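Local coordinates for aggregative adherence fimbrial subunit AggA (Escherichia coli O104:H4 str. C227-11, PDB 4PH8), which is the major subunit of aggregative adherence fimbriae type I, probably assembling through donor-strand complementation into adhesive fibres that are thought to bind host fibronectin, at residues Thr17-Pro22 / Ser37-Thr42; Thr58-Lys63 / Lys75-Pro80; Lys52-Gly57 / Lys96-Leu101; Ser29-Ile34 / Asn115-Val120. One frame throughout, in Å; residues are numbered along the deposited sequence.

Contact 1 (Thr17-Pro22 / Ser37-Thr42); sequences TITTTP and SAKVTT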
loop_
_atom_site.group_PDB
_atom_site.type_symbol
_atom_site.label_atom_id
_atom_site.label_comp_id
_atom_site.label_asym_id
_atom_site.label_seq_id
_atom_site.Cartn_x
_atom_site.Cartn_y
_atom_site.Cartn_z
ATOM N N THR A 17 -7.637 7.363 -3.655
ATOM C CA THR A 17 -7.408 6.859 -4.992
ATOM C C THR A 17 -6.129 6.041 -4.955
ATOM O O THR A 17 -5.036 6.590 -4.843
ATOM C CB THR A 17 -7.283 8.037 -5.974
ATOM O OG1 THR A 17 -8.428 8.904 -5.829
ATOM C CG2 THR A 17 -7.205 7.550 -7.403
ATOM N N ILE A 18 -6.288 4.728 -5.012
ATOM C CA ILE A 18 -5.149 3.791 -4.993
ATOM C C ILE A 18 -5.051 3.059 -6.321
ATOM O O ILE A 18 -6.059 2.630 -6.888
ATOM C CB ILE A 18 -5.213 2.783 -3.808
ATOM C CG1 ILE A 18 -4.084 1.744 -3.871
ATOM C CG2 ILE A 18 -6.550 2.055 -3.751
ATOM C CD1 ILE A 18 -3.877 0.981 -2.582
ATOM N N THR A 19 -3.833 2.933 -6.815
ATOM C CA THR A 19 -3.545 1.973 -7.872
ATOM C C THR A 19 -2.430 1.047 -7.410
ATOM O O THR A 19 -1.617 1.398 -6.527
ATOM C CB THR A 19 -3.136 2.666 -9.183
ATOM O OG1 THR A 19 -1.911 3.372 -8.990
ATOM C CG2 THR A 19 -4.210 3.637 -9.647
ATOM N N THR A 20 -2.388 -0.139 -8.009
ATOM C CA THR A 20 -1.320 -1.088 -7.756
ATOM C C THR A 20 -0.785 -1.669 -9.053
ATOM O O THR A 20 -1.390 -1.525 -10.119
ATOM C CB THR A 20 -1.815 -2.272 -6.934
ATOM O OG1 THR A 20 -2.693 -3.075 -7.740
ATOM C CG2 THR A 20 -2.547 -1.813 -5.695
ATOM N N THR A 21 0.330 -2.378 -8.930
ATOM C CA THR A 21 0.845 -3.217 -9.996
ATOM C C THR A 21 -0.257 -4.138 -10.509
ATOM O O THR A 21 -1.026 -4.705 -9.716
ATOM C CB THR A 21 1.997 -4.068 -9.454
ATOM O OG1 THR A 21 2.950 -3.225 -8.813
ATOM C CG2 THR A 21 2.708 -4.883 -10.560
ATOM N N PRO A 22 -0.356 -4.293 -11.835
ATOM C CA PRO A 22 -1.315 -5.272 -12.315
ATOM C C PRO A 22 -0.872 -6.707 -12.002
ATOM O O PRO A 22 0.272 -6.936 -11.611
ATOM C CB PRO A 22 -1.306 -5.034 -13.824
ATOM C CG PRO A 22 0.067 -4.591 -14.104
ATOM C CD PRO A 22 0.428 -3.716 -12.942
ATOM N N SER A 37 3.946 -2.713 -6.215
ATOM C CA SER A 37 3.891 -1.370 -5.715
ATOM C C SER A 37 2.488 -0.843 -5.715
ATOM O O SER A 37 1.601 -1.364 -6.398
ATOM C CB SER A 37 4.796 -0.470 -6.515
ATOM O OG SER A 37 4.399 -0.392 -7.850
ATOM N N ALA A 38 2.300 0.169 -4.877
ATOM C CA ALA A 38 1.029 0.836 -4.691
ATOM C C ALA A 38 1.270 2.342 -4.643
ATOM O O ALA A 38 2.339 2.813 -4.238
ATOM C CB ALA A 38 0.358 0.370 -3.413
ATOM N N LYS A 39 0.255 3.082 -5.046
ATOM C CA LYS A 39 0.312 4.527 -5.110
ATOM C C LYS A 39 -1.031 5.050 -4.630
ATOM O O LYS A 39 -2.073 4.515 -4.996
ATOM C CB LYS A 39 0.608 4.944 -6.570
ATOM C CG LYS A 39 0.244 6.348 -6.984
ATOM C CD LYS A 39 0.683 6.663 -8.412
ATOM C CE LYS A 39 -0.077 5.936 -9.522
ATOM N NZ LYS A 39 -1.545 6.015 -9.495
ATOM N N VAL A 40 -0.999 6.084 -3.792
ATOM C CA VAL A 40 -2.216 6.652 -3.212
ATOM C C VAL A 40 -2.219 8.168 -3.414
ATOM O O VAL A 40 -1.206 8.839 -3.244
ATOM C CB VAL A 40 -2.359 6.321 -1.691
ATOM C CG1 VAL A 40 -3.727 6.755 -1.193
ATOM C CG2 VAL A 40 -2.149 4.840 -1.448
ATOM N N THR A 41 -3.371 8.704 -3.785
ATOM C CA THR A 41 -3.512 10.143 -3.922
ATOM C C THR A 41 -4.937 10.509 -3.554
ATOM O O THR A 41 -5.740 9.652 -3.157
ATOM C CB THR A 41 -3.127 10.620 -5.346
ATOM O OG1 THR A 41 -2.982 12.056 -5.371
ATOM C CG2 THR A 41 -4.134 10.156 -6.379
ATOM N N THR A 42 -5.234 11.795 -3.654
ATOM C CA THR A 42 -6.583 12.273 -3.454
ATOM C C THR A 42 -6.791 13.486 -4.378
ATOM O O THR A 42 -5.928 13.789 -5.200
ATOM C CB THR A 42 -6.831 12.591 -1.954
ATOM O OG1 THR A 42 -8.192 12.984 -1.763
ATOM C CG2 THR A 42 -5.917 13.712 -1.492
HETATM O O HOH W 1 -3.233 6.807 -7.161
#

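Contact 2 (Thr58-Lys63 / Lys75-Pro80); sequences TGPANK and KYTLNP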
loop_
_atom_site.group_PDB
_atom_site.type_symbol
_atom_site.label_atom_id
_atom_site.label_comp_id
_atom_site.label_asym_id
_atom_site.label_seq_id
_atom_site.Cartn_x
_atom_site.Cartn_y
_atom_site.Cartn_z
ATOM N N THR A 58 -1.799 -6.133 5.964
ATOM C CA THR A 58 -2.584 -6.912 6.916
ATOM C C THR A 58 -1.731 -7.741 7.874
ATOM O O THR A 58 -2.268 -8.434 8.723
ATOM C CB THR A 58 -3.520 -7.871 6.155
ATOM O OG1 THR A 58 -2.742 -8.705 5.292
ATOM C CG2 THR A 58 -4.526 -7.079 5.319
ATOM N N GLY A 59 -0.412 -7.653 7.742
ATOM C CA GLY A 59 0.491 -8.466 8.533
ATOM C C GLY A 59 0.853 -7.841 9.860
ATOM O O GLY A 59 0.338 -6.765 10.221
ATOM N N PRO A 60 1.756 -8.504 10.604
ATOM C CA PRO A 60 2.222 -7.903 11.854
ATOM C C PRO A 60 2.862 -6.565 11.562
ATOM O O PRO A 60 3.530 -6.409 10.537
ATOM C CB PRO A 60 3.249 -8.902 12.388
ATOM C CG PRO A 60 3.643 -9.739 11.226
ATOM C CD PRO A 60 2.504 -9.718 10.245
ATOM N N ALA A 61 2.604 -5.593 12.428
ATOM C CA ALA A 61 3.130 -4.245 12.265
ATOM C C ALA A 61 2.726 -3.638 10.917
ATOM O O ALA A 61 3.418 -2.791 10.417
ATOM C CB ALA A 61 4.644 -4.231 12.413
ATOM N N ASN A 62 1.581 -4.067 10.391
ATOM C CA ASN A 62 1.021 -3.582 9.120
ATOM C C ASN A 62 1.904 -3.864 7.913
ATOM O O ASN A 62 1.783 -3.209 6.872
ATOM C CB ASN A 62 0.647 -2.120 9.251
ATOM C CG ASN A 62 -0.444 -1.912 10.287
ATOM O OD1 ASN A 62 -1.528 -2.494 10.193
ATOM N ND2 ASN A 62 -0.164 -1.099 11.284
ATOM N N LYS A 63 2.737 -4.896 8.025
ATOM C CA LYS A 63 3.545 -5.340 6.892
ATOM C C LYS A 63 2.641 -5.961 5.819
ATOM O O LYS A 63 1.495 -6.312 6.068
ATOM C CB LYS A 63 4.670 -6.285 7.339
ATOM C CG LYS A 63 5.760 -5.544 8.085
ATOM C CD LYS A 63 6.900 -6.418 8.582
ATOM C CE LYS A 63 7.777 -5.612 9.534
ATOM N NZ LYS A 63 8.876 -6.403 10.146
ATOM N N LYS A 75 2.828 -17.971 3.174
ATOM C CA LYS A 75 2.698 -16.535 2.999
ATOM C C LYS A 75 4.045 -15.881 3.181
ATOM O O LYS A 75 4.927 -16.452 3.809
ATOM C CB LYS A 75 1.695 -15.969 4.007
ATOM C CG LYS A 75 2.024 -16.265 5.468
ATOM C CD LYS A 75 1.108 -15.509 6.419
ATOM C CE LYS A 75 0.004 -16.385 6.992
ATOM N NZ LYS A 75 -0.700 -15.679 8.106
ATOM N N TYR A 76 4.211 -14.680 2.635
ATOM C CA TYR A 76 5.416 -13.911 2.915
ATOM C C TYR A 76 5.036 -12.546 3.409
ATOM O O TYR A 76 4.219 -11.863 2.800
ATOM C CB TYR A 76 6.361 -13.861 1.717
ATOM C CG TYR A 76 7.072 -15.185 1.514
ATOM C CD1 TYR A 76 7.838 -15.761 2.543
ATOM C CD2 TYR A 76 6.966 -15.874 0.313
ATOM C CE1 TYR A 76 8.468 -16.987 2.370
ATOM C CE2 TYR A 76 7.592 -17.090 0.131
ATOM C CZ TYR A 76 8.343 -17.645 1.157
ATOM O OH TYR A 76 8.972 -18.864 0.955
ATOM N N THR A 77 5.591 -12.204 4.562
ATOM C CA THR A 77 5.366 -10.922 5.188
ATOM C C THR A 77 6.483 -10.016 4.705
ATOM O O THR A 77 7.661 -10.323 4.878
ATOM C CB THR A 77 5.381 -11.085 6.715
ATOM O OG1 THR A 77 4.380 -12.044 7.085
ATOM C CG2 THR A 77 5.111 -9.771 7.415
ATOM N N LEU A 78 6.104 -8.909 4.077
ATOM C CA LEU A 78 7.044 -8.077 3.336
ATOM C C LEU A 78 7.108 -6.681 3.934
ATOM O O LEU A 78 6.082 -6.072 4.262
ATOM C CB LEU A 78 6.638 -8.018 1.858
ATOM C CG LEU A 78 6.492 -9.376 1.153
ATOM C CD1 LEU A 78 5.910 -9.218 -0.236
ATOM C CD2 LEU A 78 7.840 -10.077 1.072
ATOM N N ASN A 79 8.325 -6.186 4.093
ATOM C CA ASN A 79 8.536 -4.851 4.632
ATOM C C ASN A 79 8.590 -3.837 3.488
ATOM O O ASN A 79 9.409 -3.978 2.573
ATOM C CB ASN A 79 9.828 -4.801 5.422
ATOM C CG ASN A 79 9.935 -3.559 6.289
ATOM O OD1 ASN A 79 8.937 -3.040 6.805
ATOM N ND2 ASN A 79 11.148 -3.091 6.475
ATOM N N PRO A 80 7.711 -2.822 3.527
ATOM C CA PRO A 80 7.702 -1.864 2.425
ATOM C C PRO A 80 8.873 -0.888 2.398
ATOM O O PRO A 80 9.452 -0.544 3.436
ATOM C CB PRO A 80 6.399 -1.076 2.615
ATOM C CG PRO A 80 5.899 -1.415 3.961
ATOM C CD PRO A 80 6.602 -2.626 4.472
#

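Contact 3 (Lys52-Gly57 / Lys96-Leu101); sequences KVWLWG and KIYKKL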
loop_
_atom_site.group_PDB
_atom_site.type_symbol
_atom_site.label_atom_id
_atom_site.label_comp_id
_atom_site.label_asym_id
_atom_site.label_seq_id
_atom_site.Cartn_x
_atom_site.Cartn_y
_atom_site.Cartn_z
ATOM N N LYS A 52 -3.808 13.913 4.353
ATOM C CA LYS A 52 -2.745 12.974 4.628
ATOM C C LYS A 52 -3.251 11.635 4.141
ATOM O O LYS A 52 -4.358 11.224 4.479
ATOM C CB LYS A 52 -2.437 12.954 6.141
ATOM C CG LYS A 52 -1.514 11.829 6.605
ATOM C CD LYS A 52 -1.405 11.744 8.125
ATOM C CE LYS A 52 -0.828 13.012 8.725
ATOM N NZ LYS A 52 -0.678 12.861 10.200
ATOM N N VAL A 53 -2.440 10.956 3.337
ATOM C CA VAL A 53 -2.813 9.655 2.838
ATOM C C VAL A 53 -2.021 8.573 3.542
ATOM O O VAL A 53 -0.947 8.823 4.093
ATOM C CB VAL A 53 -2.693 9.540 1.311
ATOM C CG1 VAL A 53 -3.727 10.410 0.635
ATOM C CG2 VAL A 53 -1.290 9.872 0.813
ATOM N N TRP A 54 -2.589 7.370 3.532
ATOM C CA TRP A 54 -2.074 6.237 4.268
ATOM C C TRP A 54 -2.105 5.002 3.399
ATOM O O TRP A 54 -2.957 4.873 2.513
ATOM C CB TRP A 54 -2.945 5.946 5.487
ATOM C CG TRP A 54 -2.983 7.034 6.490
ATOM C CD1 TRP A 54 -3.740 8.163 6.445
ATOM C CD2 TRP A 54 -2.253 7.082 7.717
ATOM N NE1 TRP A 54 -3.518 8.929 7.574
ATOM C CE2 TRP A 54 -2.610 8.285 8.370
ATOM C CE3 TRP A 54 -1.326 6.232 8.325
ATOM C CZ2 TRP A 54 -2.064 8.659 9.597
ATOM C CZ3 TRP A 54 -0.784 6.601 9.546
ATOM C CH2 TRP A 54 -1.160 7.811 10.167
ATOM N N LEU A 55 -1.184 4.097 3.708
ATOM C CA LEU A 55 -1.091 2.808 3.085
ATOM C C LEU A 55 -0.639 1.816 4.137
ATOM O O LEU A 55 0.263 2.107 4.927
ATOM C CB LEU A 55 -0.075 2.900 1.960
ATOM C CG LEU A 55 0.073 1.846 0.907
ATOM C CD1 LEU A 55 -1.255 1.486 0.248
ATOM C CD2 LEU A 55 1.048 2.370 -0.138
ATOM N N TRP A 56 -1.265 0.646 4.161
ATOM C CA TRP A 56 -0.865 -0.386 5.104
ATOM C C TRP A 56 -1.298 -1.758 4.643
ATOM O O TRP A 56 -2.208 -1.890 3.837
ATOM C CB TRP A 56 -1.367 -0.098 6.543
ATOM C CG TRP A 56 -2.860 -0.195 6.797
ATOM C CD1 TRP A 56 -3.528 -1.244 7.374
ATOM C CD2 TRP A 56 -3.857 0.820 6.554
ATOM N NE1 TRP A 56 -4.867 -0.956 7.481
ATOM C CE2 TRP A 56 -5.097 0.303 6.997
ATOM C CE3 TRP A 56 -3.824 2.098 6.003
ATOM C CZ2 TRP A 56 -6.288 1.017 6.892
ATOM C CZ3 TRP A 56 -5.013 2.813 5.904
ATOM C CH2 TRP A 56 -6.232 2.264 6.345
ATOM N N GLY A 57 -0.628 -2.769 5.185
ATOM C CA GLY A 57 -0.921 -4.162 4.906
ATOM C C GLY A 57 -1.619 -4.824 6.083
ATOM O O GLY A 57 -1.978 -4.172 7.071
ATOM N N LYS A 96 3.048 0.833 8.949
ATOM C CA LYS A 96 1.993 1.682 8.381
ATOM C C LYS A 96 2.625 2.978 7.860
ATOM O O LYS A 96 3.508 3.547 8.486
ATOM C CB LYS A 96 0.896 1.954 9.406
ATOM C CG LYS A 96 -0.203 2.883 8.937
ATOM C CD LYS A 96 -1.346 2.949 9.942
ATOM C CE LYS A 96 -2.214 1.711 9.900
ATOM N NZ LYS A 96 -3.210 1.744 11.010
ATOM N N ILE A 97 2.187 3.416 6.684
ATOM C CA ILE A 97 2.810 4.540 5.997
ATOM C C ILE A 97 1.842 5.694 5.891
ATOM O O ILE A 97 0.673 5.473 5.606
ATOM C CB ILE A 97 3.162 4.118 4.558
ATOM C CG1 ILE A 97 3.972 2.818 4.577
ATOM C CG2 ILE A 97 3.880 5.246 3.825
ATOM C CD1 ILE A 97 3.832 2.013 3.293
ATOM N N TYR A 98 2.331 6.917 6.074
ATOM C CA TYR A 98 1.534 8.092 5.786
ATOM C C TYR A 98 2.345 9.110 5.025
ATOM O O TYR A 98 3.582 9.049 4.972
ATOM C CB TYR A 98 0.991 8.727 7.078
ATOM C CG TYR A 98 2.064 9.213 8.015
ATOM C CD1 TYR A 98 2.617 8.360 8.959
ATOM C CD2 TYR A 98 2.530 10.518 7.953
ATOM C CE1 TYR A 98 3.613 8.789 9.814
ATOM C CE2 TYR A 98 3.538 10.956 8.796
ATOM C CZ TYR A 98 4.064 10.092 9.727
ATOM O OH TYR A 98 5.059 10.532 10.572
ATOM N N LYS A 99 1.632 10.052 4.435
ATOM C CA LYS A 99 2.260 11.179 3.761
ATOM C C LYS A 99 1.304 12.341 3.685
ATOM O O LYS A 99 0.186 12.174 3.225
ATOM C CB LYS A 99 2.678 10.789 2.367
ATOM C CG LYS A 99 3.428 11.880 1.620
ATOM C CD LYS A 99 3.956 11.326 0.296
ATOM C CE LYS A 99 4.716 12.368 -0.507
ATOM N NZ LYS A 99 5.393 11.788 -1.699
ATOM N N LYS A 100 1.764 13.511 4.124
ATOM C CA LYS A 100 1.043 14.750 3.930
ATOM C C LYS A 100 1.339 15.210 2.503
ATOM O O LYS A 100 2.464 15.563 2.170
ATOM C CB LYS A 100 1.486 15.788 4.980
ATOM C CG LYS A 100 1.121 17.233 4.685
ATOM C CD LYS A 100 -0.378 17.471 4.666
ATOM C CE LYS A 100 -0.714 18.873 5.166
ATOM N NZ LYS A 100 -1.011 18.904 6.623
ATOM N N LEU A 101 0.324 15.177 1.660
ATOM C CA LEU A 101 0.484 15.533 0.258
ATOM C C LEU A 101 0.561 17.045 0.086
ATOM O O LEU A 101 0.035 17.796 0.907
ATOM C CB LEU A 101 -0.680 14.969 -0.545
ATOM C CG LEU A 101 -0.822 13.440 -0.494
ATOM C CD1 LEU A 101 -2.019 13.041 -1.342
ATOM C CD2 LEU A 101 0.442 12.731 -0.973
#

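Contact 4 (Ser29-Ile34 / Asn115-Val120); sequences SSTTPI and NPKTQV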
loop_
_atom_site.group_PDB
_atom_site.type_symbol
_atom_site.label_atom_id
_atom_site.label_comp_id
_atom_site.label_asym_id
_atom_site.label_seq_id
_atom_site.Cartn_x
_atom_site.Cartn_y
_atom_site.Cartn_z
ATOM N N SER A 29 10.778 -21.456 -11.088
ATOM C CA SER A 29 12.247 -21.492 -11.089
ATOM C C SER A 29 12.900 -20.144 -11.409
ATOM O O SER A 29 14.123 -20.053 -11.486
ATOM C CB SER A 29 12.743 -22.531 -12.098
ATOM O OG SER A 29 12.643 -22.034 -13.422
ATOM N N SER A 30 12.099 -19.106 -11.619
ATOM C CA SER A 30 12.649 -17.775 -11.867
ATOM C C SER A 30 13.396 -17.277 -10.629
ATOM O O SER A 30 12.982 -17.538 -9.498
ATOM C CB SER A 30 11.538 -16.797 -12.242
ATOM O OG SER A 30 12.082 -15.567 -12.679
ATOM N N THR A 31 14.512 -16.586 -10.851
ATOM C CA THR A 31 15.321 -16.020 -9.765
ATOM C C THR A 31 15.267 -14.481 -9.722
ATOM O O THR A 31 15.868 -13.860 -8.834
ATOM C CB THR A 31 16.796 -16.439 -9.901
ATOM O OG1 THR A 31 17.326 -15.932 -11.133
ATOM C CG2 THR A 31 16.922 -17.956 -9.870
ATOM N N THR A 32 14.559 -13.879 -10.680
ATOM C CA THR A 32 14.436 -12.424 -10.766
ATOM C C THR A 32 13.588 -11.913 -9.609
ATOM O O THR A 32 12.599 -12.544 -9.255
ATOM C CB THR A 32 13.741 -11.990 -12.074
ATOM O OG1 THR A 32 14.300 -12.702 -13.180
ATOM C CG2 THR A 32 13.899 -10.485 -12.316
ATOM N N PRO A 33 13.980 -10.775 -9.008
ATOM C CA PRO A 33 13.123 -10.139 -8.034
ATOM C C PRO A 33 11.755 -9.792 -8.621
ATOM O O PRO A 33 11.668 -9.356 -9.770
ATOM C CB PRO A 33 13.881 -8.860 -7.684
ATOM C CG PRO A 33 15.307 -9.190 -7.923
ATOM C CD PRO A 33 15.319 -10.164 -9.058
ATOM N N ILE A 34 10.707 -10.006 -7.828
ATOM C CA ILE A 34 9.339 -9.680 -8.227
ATOM C C ILE A 34 8.929 -8.433 -7.452
ATOM O O ILE A 34 8.912 -8.442 -6.232
ATOM C CB ILE A 34 8.350 -10.830 -7.922
ATOM C CG1 ILE A 34 8.823 -12.144 -8.571
ATOM C CG2 ILE A 34 6.955 -10.474 -8.433
ATOM C CD1 ILE A 34 8.128 -13.365 -7.997
ATOM N N ASN A 115 12.101 -11.911 -3.214
ATOM C CA ASN A 115 13.350 -12.460 -3.736
ATOM C C ASN A 115 13.244 -13.981 -3.707
ATOM O O ASN A 115 13.308 -14.587 -2.628
ATOM C CB ASN A 115 14.529 -11.996 -2.869
ATOM C CG ASN A 115 15.885 -12.387 -3.435
ATOM O OD1 ASN A 115 16.004 -12.963 -4.527
ATOM N ND2 ASN A 115 16.931 -12.063 -2.681
ATOM N N PRO A 116 13.060 -14.607 -4.882
ATOM C CA PRO A 116 12.943 -16.073 -4.889
ATOM C C PRO A 116 14.165 -16.788 -4.310
ATOM O O PRO A 116 14.045 -17.895 -3.850
ATOM C CB PRO A 116 12.779 -16.414 -6.375
ATOM C CG PRO A 116 12.313 -15.155 -7.019
ATOM C CD PRO A 116 12.955 -14.046 -6.241
ATOM N N LYS A 117 15.325 -16.139 -4.330
ATOM C CA LYS A 117 16.561 -16.741 -3.835
ATOM C C LYS A 117 16.562 -16.962 -2.316
ATOM O O LYS A 117 17.165 -17.922 -1.828
ATOM C CB LYS A 117 17.755 -15.878 -4.250
ATOM C CG LYS A 117 17.910 -15.736 -5.757
ATOM C CD LYS A 117 19.151 -14.939 -6.123
ATOM C CE LYS A 117 19.414 -14.980 -7.621
ATOM N NZ LYS A 117 20.764 -14.454 -7.969
ATOM N N THR A 118 15.894 -16.081 -1.574
ATOM C CA THR A 118 15.790 -16.214 -0.119
ATOM C C THR A 118 14.384 -16.591 0.361
ATOM O O THR A 118 14.199 -16.937 1.531
ATOM C CB THR A 118 16.220 -14.914 0.580
ATOM O OG1 THR A 118 15.415 -13.827 0.108
ATOM C CG2 THR A 118 17.696 -14.616 0.299
ATOM N N GLN A 119 13.404 -16.522 -0.538
ATOM C CA GLN A 119 12.005 -16.791 -0.208
ATOM C C GLN A 119 11.446 -17.719 -1.270
ATOM O O GLN A 119 11.152 -17.284 -2.376
ATOM C CB GLN A 119 11.206 -15.480 -0.174
ATOM C CG GLN A 119 11.637 -14.517 0.935
ATOM C CD GLN A 119 11.310 -13.061 0.635
ATOM O OE1 GLN A 119 11.592 -12.557 -0.457
ATOM N NE2 GLN A 119 10.725 -12.371 1.614
ATOM N N VAL A 120 11.318 -19.001 -0.932
ATOM C CA VAL A 120 10.979 -20.029 -1.923
ATOM C C VAL A 120 9.603 -19.839 -2.576
ATOM O O VAL A 120 8.601 -19.545 -1.915
ATOM C CB VAL A 120 11.102 -21.460 -1.341
ATOM C CG1 VAL A 120 10.034 -21.732 -0.285
ATOM C CG2 VAL A 120 11.034 -22.500 -2.452
#

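Contact 1 (Thr17-Pro22 / Ser37-Thr42)
The strand 17-20 runs antiparallel to the strand 34-41 in the beta sandwich of this fimbrial subunit, the local axes 4.7 Å apart and their directions 164° apart. T17 with T41 and T19 with K39 form the hydrogen-bonded pairs, while I18 with V40 and T20 with A38 form the non-hydrogen-bonded ones. Such alternation divides the side chains cleanly. I18, T20, A38 and V40 share the inner face, where I18 packs on L55 and A132, and I18 CD1 lies 4.4 Å from A38 CB. T17, T19, K39 and T41 occupy the outer face. There K39 bends back at its third and fourth torsions (70° and 52°), a double turn that folds the ammonium back to its cross-strand partner T19: NZ donates to T19 OG1 at 2.7 Å. A water donates to T17 O and accepts from the same nitrogen, K39 NZ, at 3.0 Å, so the lysine head is tied to both a side chain and the main chain of the edge strand. The hydroxyl of T41 turns instead to K106 O. Past the end of the strand, T21 continues the pairing by different means. Its N donates to S37 O, but the acceptor offered in return is its side chain rather than its carbonyl, with S37 N reaching T21 OG1 at 2.8 Å.

Contact 2 (Thr58-Lys63 / Lys75-Pro80)
The pyrrolidine ring of P60 offers its CG-CD side to the opposite segment, with CD 3.8 Å from T77 CG2, and the side-chain amide of N79 brings OD1 to 3.9 Å from K63 CE. No group of the opposite segment is stacked on either. The setting is the beta hairpin of strands 52-68 and 75-82, at a place where the first strand makes a small excursion. P60 O accepts from K63 N at 3.0 Å, closing a type I' turn whose inner residues A61 and N62 both have left-handed helical backbone angles, and G59 N donates to K63 O across the neck. The excursion returns beside the partner strand at K63, just before W64, whose backbone pairs with L78. The contact is van der Waals, between methyl and methylene groups and two oxygens, L78 O and N79 OD1. T77 holds CG2 anti to its backbone N (chi1 -57° for OG1), which directs the methyl at the turn, where P60 and K63 both touch it. The lysine chain crosses the threonine at about a right angle and then runs on extended past N79. At its root, K63 CB meets two partners from well-separated directions, T77 CG2 at 3.5 Å and L78 O at 3.4 Å.

Contact 3 (Lys52-Gly57 / Lys96-Leu101)
W54 and Y98 face each other as a non-hydrogen-bonded pair between the antiparallel strands 52-68 and 97-100 of the beta sandwich. Y98 CG lies between its backbone N and carbonyl carbon (chi1 62°), W54 CG beside its own N (-63°); the side chains therefore run side by side with the indole against the tyrosine's methylene. Y98 CB stands 3.5 Å from the centroid of the six-membered ring of W54, nearly on the ring normal, in a CH-pi contact. The two aromatic planes themselves are oblique. K96 serves both tryptophans. Its CG approaches the edge of W54, 3.6 Å from CE3, after which a bend at the third torsion (-76°) carries CE over a face of W56. The ammonium follows in a cation-pi interaction, and W56 also stacks with H131. K52 lays its CD against Y98 CB at 4.0 Å. V53, L55, I97 and K99 lie on the other face: L55 packs on A38 and A110, I97 on L108 and A110. V53 CG1 meets L101 CD1 at 3.7 Å. K99, extended and buried, finds polar partners in D83, N105 and the carbonyl of F107. Above the five-membered ring of W56, K96 NZ stands 4.5 Å from the centroid.

Contact 4 (Ser29-Ile34 / Asn115-Val120)
Two loops meet here through carbonyl oxygens laid against a proline ring, an arrangement without donor and acceptor pairs between the segments. P116 pushes its ring into the curve of 29-34: CB lies 3.3 Å from S30 O, while CD lies 3.4 Å from T32 O. T31 O is a looser neighbour of the same CD. The carbonyls thus meet the aliphatic ring carbons CB, CG and CD. A second touch comes from K117, whose chain, extended beyond CG, passes obliquely along T31 and brings CE to 3.8 Å from T31 CB.

What presents the proline is a compact turn with several internal hydrogen bonds. N115 OD1 accepts from K117 N in an Asx turn, a longish bond of 3.3 Å in which the donor sits well above the amide plane, 65° out of it. The carbonyl of N115 receives two N-H groups: T118 N, which closes a type I turn, and Q119 N at 2.8 Å. The glutamine side chain adds a bond in the reverse direction, for Q119 OE1 accepts from N115 N at 2.9 Å, nearly in line with the C=O. N115 and Q119 are thus joined by both a main-chain and a side-chain bond.

The loops lie at the ends of neighbouring strands: 29-34 leads from strand 24-26 into strand 34-41, where I34 pairs by backbone with V114 at the end of strand 108-114. The loop 115-120 departs from that same end, with Q119 packing on Y76 and L78 of strand 75-82.

In the fold
The four contacts are spread over one beta sandwich. Contacts 1 and 3, with centres 11 Å apart, meet inside it: L55 CD1 is 3.9 Å from both I18 CD1 and V40 CG2. Contact 2 shares strand 52-68 with contact 3 and is nested in the loop that contact 3 closes; N62 O and G57 N, 3.0 Å apart, probably hydrogen-bond. Toward the far end, Y76 OH and V120 O join contact 2 to contact 4 in the same way. Contacts 3 and 4 remain separate, their nearest atoms about 15 Å apart. A bound glycerol, probably from crystallisation, lies about 5 Å from the T20 side chain in contact 1.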